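Local coordinates for protein geranyltranstransferase (Enterococcus faecalis, PDB 3P8L) that probably catalyses the magnesium-dependent condensation of isopentenyl diphosphate with geranyl diphosphate to give farnesyl diphosphate and diphosphate, at residues A[64-69]-A[284-289]; A[220-225]-A[297-302]. All blocks are in the same frame, centred on the assembly; numbering follows the deposited sequence. Where two conformers were deposited one is given.

Contact 1 of 2, residues A[64-69]-A[284-289]; sequences AFQKEM and VPNFSE
Q66 and S288 show how the amide of a glutamine can stitch two interhelical turns together. The nitrogen NE2 of Q66 donates an almost straight bond (169°) to OG of S288 at 2.9 Å, and the hydroxyl lies practically in the plane of the amide. The other branch of the amide is held more loosely: ND2 of N286 reaches OE1 of Q66 at 3.3 Å in a weak bond, the two amide planes standing 65° apart. Beyond CG the Q66 chain runs extended, which carries its amide across to the turn, where N286 is the centre of an inverse gamma turn.

A64, the last residue of helix 53-64, contributes chiefly its carbonyl. Its O accepts the backbone N of S288 at 2.7 Å, and a CA-H...O contact from CA of F287 at 3.3 Å adds to the grip on the same oxygen. The methyl of A64 meanwhile touches the F287 ring, CB lying 3.7 Å from CE1.

The third element is aromatic. CE1 of F287 sits over one face of F65, displaced toward the rim, and the rings are inclined at 45° with centroids 5.1 Å apart. CG1 of V284 approaches the F65 ring at its edge, 4.2 Å from CD2. Polar clasp and apolar pair thus lie side by side in a largely buried contact.

In the all-helical fold this joins the turn between helices 53-64 and 71-92 to the one between helices 259-283 and 289-298. I280 of helix 259-283 touches both phenylalanines, while V207 and L211 of helix 205-230 also pack against F65.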
ATOM      1  N   ALA A  64     -20.114  -3.456 -20.257  1.00 43.21           N
ATOM      2  CA  ALA A  64     -19.871  -4.092 -21.552  1.00 51.93           C
ATOM      3  C   ALA A  64     -20.200  -5.599 -21.596  1.00 51.67           C
ATOM      4  O   ALA A  64     -20.664  -6.086 -22.621  1.00 57.00           O
ATOM      5  CB  ALA A  64     -18.447  -3.844 -22.001  1.00 45.82           C
ATOM      6  N   PHE A  65     -19.974  -6.315 -20.492  1.00 47.90           N
ATOM      7  CA  PHE A  65     -20.293  -7.757 -20.402  1.00 50.05           C
ATOM      8  C   PHE A  65     -21.671  -8.046 -19.797  1.00 49.48           C
ATOM      9  O   PHE A  65     -21.956  -9.178 -19.387  1.00 54.83           O
ATOM     10  CB  PHE A  65     -19.211  -8.526 -19.626  1.00 49.57           C
ATOM     11  CG  PHE A  65     -17.872  -8.516 -20.290  1.00 55.58           C
ATOM     12  CD1 PHE A  65     -16.842  -7.743 -19.770  1.00 47.78           C
ATOM     13  CD2 PHE A  65     -17.637  -9.263 -21.444  1.00 46.02           C
ATOM     14  CE1 PHE A  65     -15.602  -7.707 -20.373  1.00 47.55           C
ATOM     15  CE2 PHE A  65     -16.393  -9.233 -22.058  1.00 51.79           C
ATOM     16  CZ  PHE A  65     -15.371  -8.451 -21.522  1.00 53.30           C
ATOM     17  N   GLN A  66     -22.501  -7.006 -19.745  1.00 51.98           N
ATOM     18  CA  GLN A  66     -23.911  -7.077 -19.395  1.00 57.20           C
ATOM     19  C   GLN A  66     -24.177  -7.696 -18.033  1.00 60.28           C
ATOM     20  O   GLN A  66     -25.116  -8.474 -17.860  1.00 58.35           O
ATOM     21  CB  GLN A  66     -24.721  -7.765 -20.512  1.00 59.29           C
ATOM     22  CG  GLN A  66     -24.864  -6.897 -21.775  1.00 60.18           C
ATOM     23  CD  GLN A  66     -25.301  -7.680 -23.009  1.00 65.56           C
ATOM     24  OE1 GLN A  66     -25.764  -8.813 -22.908  1.00 72.25           O
ATOM     25  NE2 GLN A  66     -25.156  -7.072 -24.181  1.00 52.91           N
ATOM     26  N   LYS A  67     -23.328  -7.356 -17.070  1.00 54.35           N
ATOM     27  CA  LYS A  67     -23.509  -7.801 -15.696  1.00 55.66           C
ATOM     28  C   LYS A  67     -24.104  -6.659 -14.885  1.00 57.48           C
ATOM     29  O   LYS A  67     -23.716  -5.505 -15.065  1.00 53.81           O
ATOM     30  CB  LYS A  67     -22.172  -8.245 -15.108  1.00 57.63           C
ATOM     31  CG  LYS A  67     -22.219  -8.603 -13.632  1.00 67.01           C
ATOM     32  CD  LYS A  67     -20.840  -8.952 -13.119  1.00 69.14           C
ATOM     33  CE  LYS A  67     -20.525  -8.209 -11.834  1.00 64.16           C
ATOM     34  NZ  LYS A  67     -21.610  -8.263 -10.831  1.00 62.32           N
ATOM     35  N   GLU A  68     -25.057  -6.964 -14.012  1.00 55.22           N
ATOM     36  CA  GLU A  68     -25.591  -5.940 -13.128  1.00 61.29           C
ATOM     37  C   GLU A  68     -24.546  -5.587 -12.063  1.00 59.50           C
ATOM     38  O   GLU A  68     -23.901  -6.482 -11.516  1.00 58.87           O
ATOM     39  CB  GLU A  68     -26.884  -6.414 -12.471  1.00 65.86           C
ATOM     40  CG  GLU A  68     -27.678  -5.287 -11.821  1.00 76.57           C
ATOM     41  CD  GLU A  68     -28.884  -5.781 -11.048  1.00 85.03           C
ATOM     42  OE1 GLU A  68     -29.753  -4.941 -10.729  1.00 91.50           O
ATOM     43  OE2 GLU A  68     -28.965  -6.997 -10.755  1.00 80.09           O
ATOM     44  N   MET A  69     -24.381  -4.288 -11.802  1.00 56.82           N
ATOM     45  CA  MET A  69     -23.436  -3.789 -10.807  1.00 55.50           C
ATOM     46  C   MET A  69     -23.764  -4.300  -9.423  1.00 55.59           C
ATOM     47  O   MET A  69     -24.916  -4.290  -9.006  1.00 56.89           O
ATOM     48  CB  MET A  69     -23.435  -2.255 -10.758  1.00 50.76           C
ATOM     49  CG  MET A  69     -22.843  -1.589 -11.948  1.00 48.33           C
ATOM     50  SD  MET A  69     -21.192  -2.117 -12.378  1.00 37.32           S
ATOM     51  CE  MET A  69     -21.310  -1.640 -14.053  1.00 43.48           C
ATOM     52  N   VAL A 284     -17.312 -13.233 -27.501  1.00 80.52           N
ATOM     53  CA  VAL A 284     -18.355 -13.131 -26.467  1.00 82.27           C
ATOM     54  C   VAL A 284     -19.716 -12.721 -27.056  1.00 85.61           C
ATOM     55  O   VAL A 284     -19.836 -11.650 -27.660  1.00 86.50           O
ATOM     56  CB  VAL A 284     -17.940 -12.173 -25.289  1.00 80.61           C
ATOM     57  CG1 VAL A 284     -19.048 -12.051 -24.247  1.00 70.21           C
ATOM     58  CG2 VAL A 284     -16.662 -12.660 -24.614  1.00 78.97           C
ATOM     59  N   PRO A 285     -20.739 -13.589 -26.890  1.00 87.29           N
ATOM     60  CA  PRO A 285     -22.103 -13.309 -27.352  1.00 87.22           C
ATOM     61  C   PRO A 285     -22.725 -12.096 -26.650  1.00 87.42           C
ATOM     62  O   PRO A 285     -23.029 -11.097 -27.307  1.00 87.23           O
ATOM     63  CB  PRO A 285     -22.871 -14.601 -27.014  1.00 86.62           C
ATOM     64  CG  PRO A 285     -22.015 -15.341 -26.037  1.00 84.38           C
ATOM     65  CD  PRO A 285     -20.608 -14.958 -26.355  1.00 87.08           C
ATOM     66  N   ASN A 286     -22.887 -12.183 -25.331  1.00 84.93           N
ATOM     67  CA  ASN A 286     -23.423 -11.090 -24.530  1.00 83.37           C
ATOM     68  C   ASN A 286     -22.373 -10.004 -24.297  1.00 79.00           C
ATOM     69  O   ASN A 286     -21.653 -10.014 -23.295  1.00 79.80           O
ATOM     70  CB  ASN A 286     -23.964 -11.622 -23.200  1.00 84.36           C
ATOM     71  CG  ASN A 286     -25.179 -12.518 -23.382  1.00 89.86           C
ATOM     72  OD1 ASN A 286     -25.121 -13.719 -23.120  1.00 85.20           O
ATOM     73  ND2 ASN A 286     -26.285 -11.937 -23.842  1.00 90.70           N
ATOM     74  N   PHE A 287     -22.292  -9.072 -25.239  1.00 72.63           N
ATOM     75  CA  PHE A 287     -21.283  -8.029 -25.188  1.00 67.25           C
ATOM     76  C   PHE A 287     -21.759  -6.717 -25.818  1.00 65.71           C
ATOM     77  O   PHE A 287     -21.974  -6.647 -27.028  1.00 62.01           O
ATOM     78  CB  PHE A 287     -19.988  -8.516 -25.845  1.00 66.84           C
ATOM     79  CG  PHE A 287     -18.830  -7.581 -25.673  1.00 61.61           C
ATOM     80  CD1 PHE A 287     -18.290  -7.346 -24.412  1.00 65.84           C
ATOM     81  CD2 PHE A 287     -18.267  -6.949 -26.770  1.00 59.54           C
ATOM     82  CE1 PHE A 287     -17.216  -6.481 -24.244  1.00 51.18           C
ATOM     83  CE2 PHE A 287     -17.193  -6.083 -26.616  1.00 50.77           C
ATOM     84  CZ  PHE A 287     -16.671  -5.841 -25.346  1.00 58.53           C
ATOM     85  N   SER A 288     -21.935  -5.692 -24.981  1.00 61.52           N
ATOM     86  CA  SER A 288     -22.276  -4.342 -25.440  1.00 59.60           C
ATOM     87  C   SER A 288     -21.000  -3.554 -25.737  1.00 61.31           C
ATOM     88  O   SER A 288     -20.471  -2.859 -24.860  1.00 61.26           O
ATOM     89  CB  SER A 288     -23.112  -3.594 -24.389  1.00 61.13           C
ATOM     90  OG  SER A 288     -24.332  -4.259 -24.104  1.00 69.34           O
ATOM     91  N   GLU A 289     -20.520  -3.660 -26.976  1.00 59.20           N
ATOM     92  CA  GLU A 289     -19.262  -3.031 -27.420  1.00 58.64           C
ATOM     93  C   GLU A 289     -19.195  -1.510 -27.269  1.00 56.43           C
ATOM     94  O   GLU A 289     -18.102  -0.950 -27.076  1.00 52.85           O
ATOM     95  CB  GLU A 289     -18.955  -3.406 -28.880  1.00 65.18           C
ATOM     96  CG  GLU A 289     -20.186  -3.477 -29.783  1.00 72.91           C
ATOM     97  CD  GLU A 289     -19.830  -3.594 -31.249  1.00 91.87           C
ATOM     98  OE1 GLU A 289     -19.464  -2.566 -31.858  1.00 94.41           O
ATOM     99  OE2 GLU A 289     -19.928  -4.716 -31.796  1.00102.91           O
TER

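Contact 2 of 2, residues A[220-225]-A[297-302]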
ATOM      1  N   LEU A 220      -2.263   4.454 -23.860  1.00 54.22           N
ATOM      2  CA  LEU A 220      -1.307   5.164 -24.700  1.00 53.17           C
ATOM      3  C   LEU A 220      -2.024   6.263 -25.472  1.00 47.27           C
ATOM      4  O   LEU A 220      -1.542   7.398 -25.537  1.00 50.14           O
ATOM      5  CB  LEU A 220      -0.584   4.185 -25.643  1.00 60.70           C
ATOM      6  CG  LEU A 220       0.779   4.585 -26.239  1.00 68.45           C
ATOM      7  CD1 LEU A 220       1.829   4.874 -25.164  1.00 68.98           C
ATOM      8  CD2 LEU A 220       1.288   3.504 -27.184  1.00 68.74           C
ATOM      9  N   ALA A 221      -3.191   5.945 -26.029  1.00 47.22           N
ATOM     10  CA  ALA A 221      -4.010   6.950 -26.725  1.00 49.76           C
ATOM     11  C   ALA A 221      -4.355   8.155 -25.825  1.00 52.99           C
ATOM     12  O   ALA A 221      -4.364   9.285 -26.292  1.00 50.80           O
ATOM     13  CB  ALA A 221      -5.280   6.319 -27.308  1.00 48.28           C
ATOM     14  N   PHE A 222      -4.598   7.884 -24.541  1.00 58.34           N
ATOM     15  CA  PHE A 222      -4.917   8.894 -23.522  1.00 64.12           C
ATOM     16  C   PHE A 222      -3.760   9.875 -23.371  1.00 63.86           C
ATOM     17  O   PHE A 222      -3.968  11.089 -23.372  1.00 68.14           O
ATOM     18  CB  PHE A 222      -5.262   8.182 -22.188  1.00 66.22           C
ATOM     19  CG  PHE A 222      -5.372   9.090 -20.977  1.00 74.03           C
ATOM     20  CD1 PHE A 222      -6.470   9.942 -20.811  1.00 80.40           C
ATOM     21  CD2 PHE A 222      -4.402   9.044 -19.970  1.00 80.46           C
ATOM     22  CE1 PHE A 222      -6.581  10.769 -19.675  1.00 81.15           C
ATOM     23  CE2 PHE A 222      -4.499   9.863 -18.830  1.00 81.29           C
ATOM     24  CZ  PHE A 222      -5.594  10.727 -18.682  1.00 79.70           C
ATOM     25  N   GLN A 223      -2.545   9.339 -23.281  1.00 64.81           N
ATOM     26  CA  GLN A 223      -1.340  10.148 -23.124  1.00 66.84           C
ATOM     27  C   GLN A 223      -0.980  10.947 -24.376  1.00 63.94           C
ATOM     28  O   GLN A 223      -0.645  12.129 -24.275  1.00 64.75           O
ATOM     29  CB  GLN A 223      -0.153   9.284 -22.718  1.00 68.21           C
ATOM     30  CG  GLN A 223       0.923  10.064 -21.972  1.00 79.37           C
ATOM     31  CD  GLN A 223       0.781   9.942 -20.468  1.00 80.80           C
ATOM     32  OE1 GLN A 223       0.408  10.897 -19.786  1.00 79.37           O
ATOM     33  NE2 GLN A 223       1.071   8.754 -19.943  1.00 77.71           N
ATOM     34  N   ILE A 224      -1.045  10.303 -25.543  1.00 58.32           N
ATOM     35  CA  ILE A 224      -0.772  10.984 -26.813  1.00 63.01           C
ATOM     36  C   ILE A 224      -1.748  12.149 -27.033  1.00 63.58           C
ATOM     37  O   ILE A 224      -1.337  13.227 -27.458  1.00 62.61           O
ATOM     38  CB  ILE A 224      -0.780  10.002 -28.021  1.00 61.90           C
ATOM     39  CG1 ILE A 224       0.319   8.943 -27.862  1.00 55.42           C
ATOM     40  CG2 ILE A 224      -0.580  10.754 -29.342  1.00 64.84           C
ATOM     41  CD1 ILE A 224       0.120   7.699 -28.713  1.00 54.30           C
ATOM     42  N   ARG A 225      -3.025  11.925 -26.716  1.00 63.84           N
ATOM     43  CA  ARG A 225      -4.073  12.958 -26.758  1.00 66.94           C
ATOM     44  C   ARG A 225      -3.787  14.142 -25.822  1.00 68.90           C
ATOM     45  O   ARG A 225      -3.964  15.299 -26.213  1.00 72.72           O
ATOM     46  CB  ARG A 225      -5.433  12.318 -26.452  1.00 69.40           C
ATOM     47  CG  ARG A 225      -6.511  13.212 -25.851  1.00 73.14           C
ATOM     48  CD  ARG A 225      -7.378  13.846 -26.924  1.00 81.25           C
ATOM     49  NE  ARG A 225      -8.803  13.686 -26.634  1.00 90.49           N
ATOM     50  CZ  ARG A 225      -9.498  14.428 -25.772  1.00 93.97           C
ATOM     51  NH1 ARG A 225      -8.919  15.407 -25.087  1.00 94.86           N
ATOM     52  NH2 ARG A 225     -10.789  14.185 -25.594  1.00 99.94           N
ATOM     53  N   THR A 297     -13.831   6.505 -28.716  1.00 59.18           N
ATOM     54  CA  THR A 297     -14.372   7.651 -29.470  1.00 61.35           C
ATOM     55  C   THR A 297     -14.086   9.001 -28.798  1.00 62.35           C
ATOM     56  O   THR A 297     -13.728   9.961 -29.489  1.00 67.33           O
ATOM     57  CB  THR A 297     -15.912   7.515 -29.703  1.00 64.58           C
ATOM     58  OG1 THR A 297     -16.191   6.319 -30.434  1.00 73.21           O
ATOM     59  CG2 THR A 297     -16.494   8.706 -30.476  1.00 63.47           C
ATOM     60  N   GLN A 298     -14.215   9.065 -27.468  1.00 59.25           N
ATOM     61  CA  GLN A 298     -14.020  10.322 -26.728  0.50 61.76           C
ATOM     62  C   GLN A 298     -12.586  10.849 -26.844  1.00 63.21           C
ATOM     63  O   GLN A 298     -12.350  12.047 -26.676  1.00 66.12           O
ATOM     64  CB  GLN A 298     -14.402  10.194 -25.243  0.50 60.99           C
ATOM     65  CG  GLN A 298     -15.869   9.858 -24.926  0.50 64.61           C
ATOM     66  CD  GLN A 298     -16.849  10.275 -26.008  0.50 63.45           C
ATOM     67  OE1 GLN A 298     -16.505  11.024 -26.922  0.50 59.56           O
ATOM     68  NE2 GLN A 298     -18.078   9.779 -25.913  0.50 65.20           N
ATOM     69  N   LEU A 299     -11.634   9.958 -27.133  1.00 63.92           N
ATOM     70  CA  LEU A 299     -10.221  10.348 -27.275  1.00 66.11           C
ATOM     71  C   LEU A 299      -9.820  10.890 -28.669  1.00 68.93           C
ATOM     72  O   LEU A 299      -8.690  11.349 -28.843  1.00 72.01           O
ATOM     73  CB  LEU A 299      -9.294   9.195 -26.872  1.00 58.50           C
ATOM     74  CG  LEU A 299      -9.306   8.624 -25.454  1.00 64.43           C
ATOM     75  CD1 LEU A 299      -8.245   7.542 -25.344  1.00 62.02           C
ATOM     76  CD2 LEU A 299      -9.096   9.684 -24.363  1.00 57.17           C
ATOM     77  N   GLN A 300     -10.734  10.835 -29.643  1.00 73.85           N
ATOM     78  CA  GLN A 300     -10.528  11.439 -30.976  1.00 82.26           C
ATOM     79  C   GLN A 300     -10.290  12.952 -30.912  1.00 89.75           C
ATOM     80  O   GLN A 300     -10.661  13.606 -29.937  1.00 89.86           O
ATOM     81  CB  GLN A 300     -11.742  11.192 -31.882  1.00 82.32           C
ATOM     82  CG  GLN A 300     -11.837   9.807 -32.510  1.00 83.03           C
ATOM     83  CD  GLN A 300     -13.133   9.590 -33.293  1.00 85.98           C
ATOM     84  OE1 GLN A 300     -13.890  10.528 -33.552  1.00 90.34           O
ATOM     85  NE2 GLN A 300     -13.388   8.342 -33.675  1.00 83.36           N
ATOM     86  N   LEU A 301      -9.677  13.503 -31.956  1.00 97.98           N
ATOM     87  CA  LEU A 301      -9.534  14.954 -32.079  1.00104.85           C
ATOM     88  C   LEU A 301     -10.494  15.509 -33.127  1.00111.43           C
ATOM     89  O   LEU A 301     -10.628  14.947 -34.218  1.00113.28           O
ATOM     90  CB  LEU A 301      -8.088  15.349 -32.390  1.00103.45           C
ATOM     91  CG  LEU A 301      -7.064  15.140 -31.265  1.00101.77           C
ATOM     92  CD1 LEU A 301      -5.649  15.344 -31.781  1.00103.14           C
ATOM     93  CD2 LEU A 301      -7.334  16.044 -30.066  1.00 98.85           C
ATOM     94  N   ARG A 302     -11.165  16.608 -32.776  1.00117.51           N
ATOM     95  CA  ARG A 302     -12.193  17.217 -33.626  1.00122.27           C
ATOM     96  C   ARG A 302     -11.857  18.665 -33.974  1.00124.27           C
ATOM     97  O   ARG A 302     -11.386  19.429 -33.129  1.00125.03           O
ATOM     98  CB  ARG A 302     -13.558  17.148 -32.935  1.00123.31           C
ATOM     99  CG  ARG A 302     -14.754  17.383 -33.853  1.00125.99           C
ATOM    100  CD  ARG A 302     -15.977  16.593 -33.394  1.00129.98           C
ATOM    101  NE  ARG A 302     -15.866  15.170 -33.723  1.00135.30           N
ATOM    102  CZ  ARG A 302     -15.539  14.206 -32.862  1.00135.48           C
ATOM    103  NH1 ARG A 302     -15.464  12.947 -33.274  1.00133.04           N
ATOM    104  NH2 ARG A 302     -15.286  14.491 -31.590  1.00135.77           N
ATOM    105  OXT ARG A 302     -12.060  19.109 -35.108  1.00124.94           O
TER
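R225 turns its guanidinium edge to two successive carbonyls, those of Q298 and L299, a small case of an arginine holding a chain where it leaves a helix. NH2 donates to O of Q298 at 2.9 Å with a nearly straight N-H (165°), and the acceptor lies close to the guanidinium plane. NE adds a weak bond to O of L299 at 3.2 Å. Together the two donors limit rotation of the group, since turning it would take at least one of them off its oxygen.

The torsions explain the reach. CG of R225 leaves anti to the backbone N, beside the carbonyl carbon, and the chain then bends twice, at chi2 (91°) and chi3 (131°), instead of running out straight. These bends bring NE and NH2 up to the carbonyl oxygens of L299 and Q298. They also set the methylene CD 3.8 Å from CD2 of L301, whose side chain crosses that of the arginine at a slant.

L299 supplies the apolar half. Its CD1 methyl dips toward the helix, 3.8 Å from CB of A221 and 3.7 Å from the backbone N of F222. The other methyl, CD2, lies near the plane of the F222 ring, at its edge. Y218, one turn earlier on the same helix, also touches L299, so this leucine beds against successive turns of helix 205-230.

R225 immediately precedes an aspartate-rich sequence that in this family binds magnesium and diphosphate. Chemically, a cationic side chain bound to main-chain carbonyls near the C-terminal end of helix 289-298 would probably be favoured by the partial negative charge there, while CD2 of L301 lies against the methylene CD of its stem.

Along the chain the four segments alternate: 64-69, then 220-225, then 284-289 and finally 297-302. The two contacts do not touch, their centres being 24 Å apart and their nearest atoms about 8 Å. What connects them is helix 289-298, the last of the chain: contact 1 holds the turn leading into it, and contact 2 holds the residues at its far end. Helix 205-230 serves both, packing against contact 1 near its start and carrying segment 220-225 further on. The C-terminal helix is thereby held at its start by the turn after helix 53-64 and at its far end by helix 205-230, this second fastening adjoining a probable metal-binding sequence.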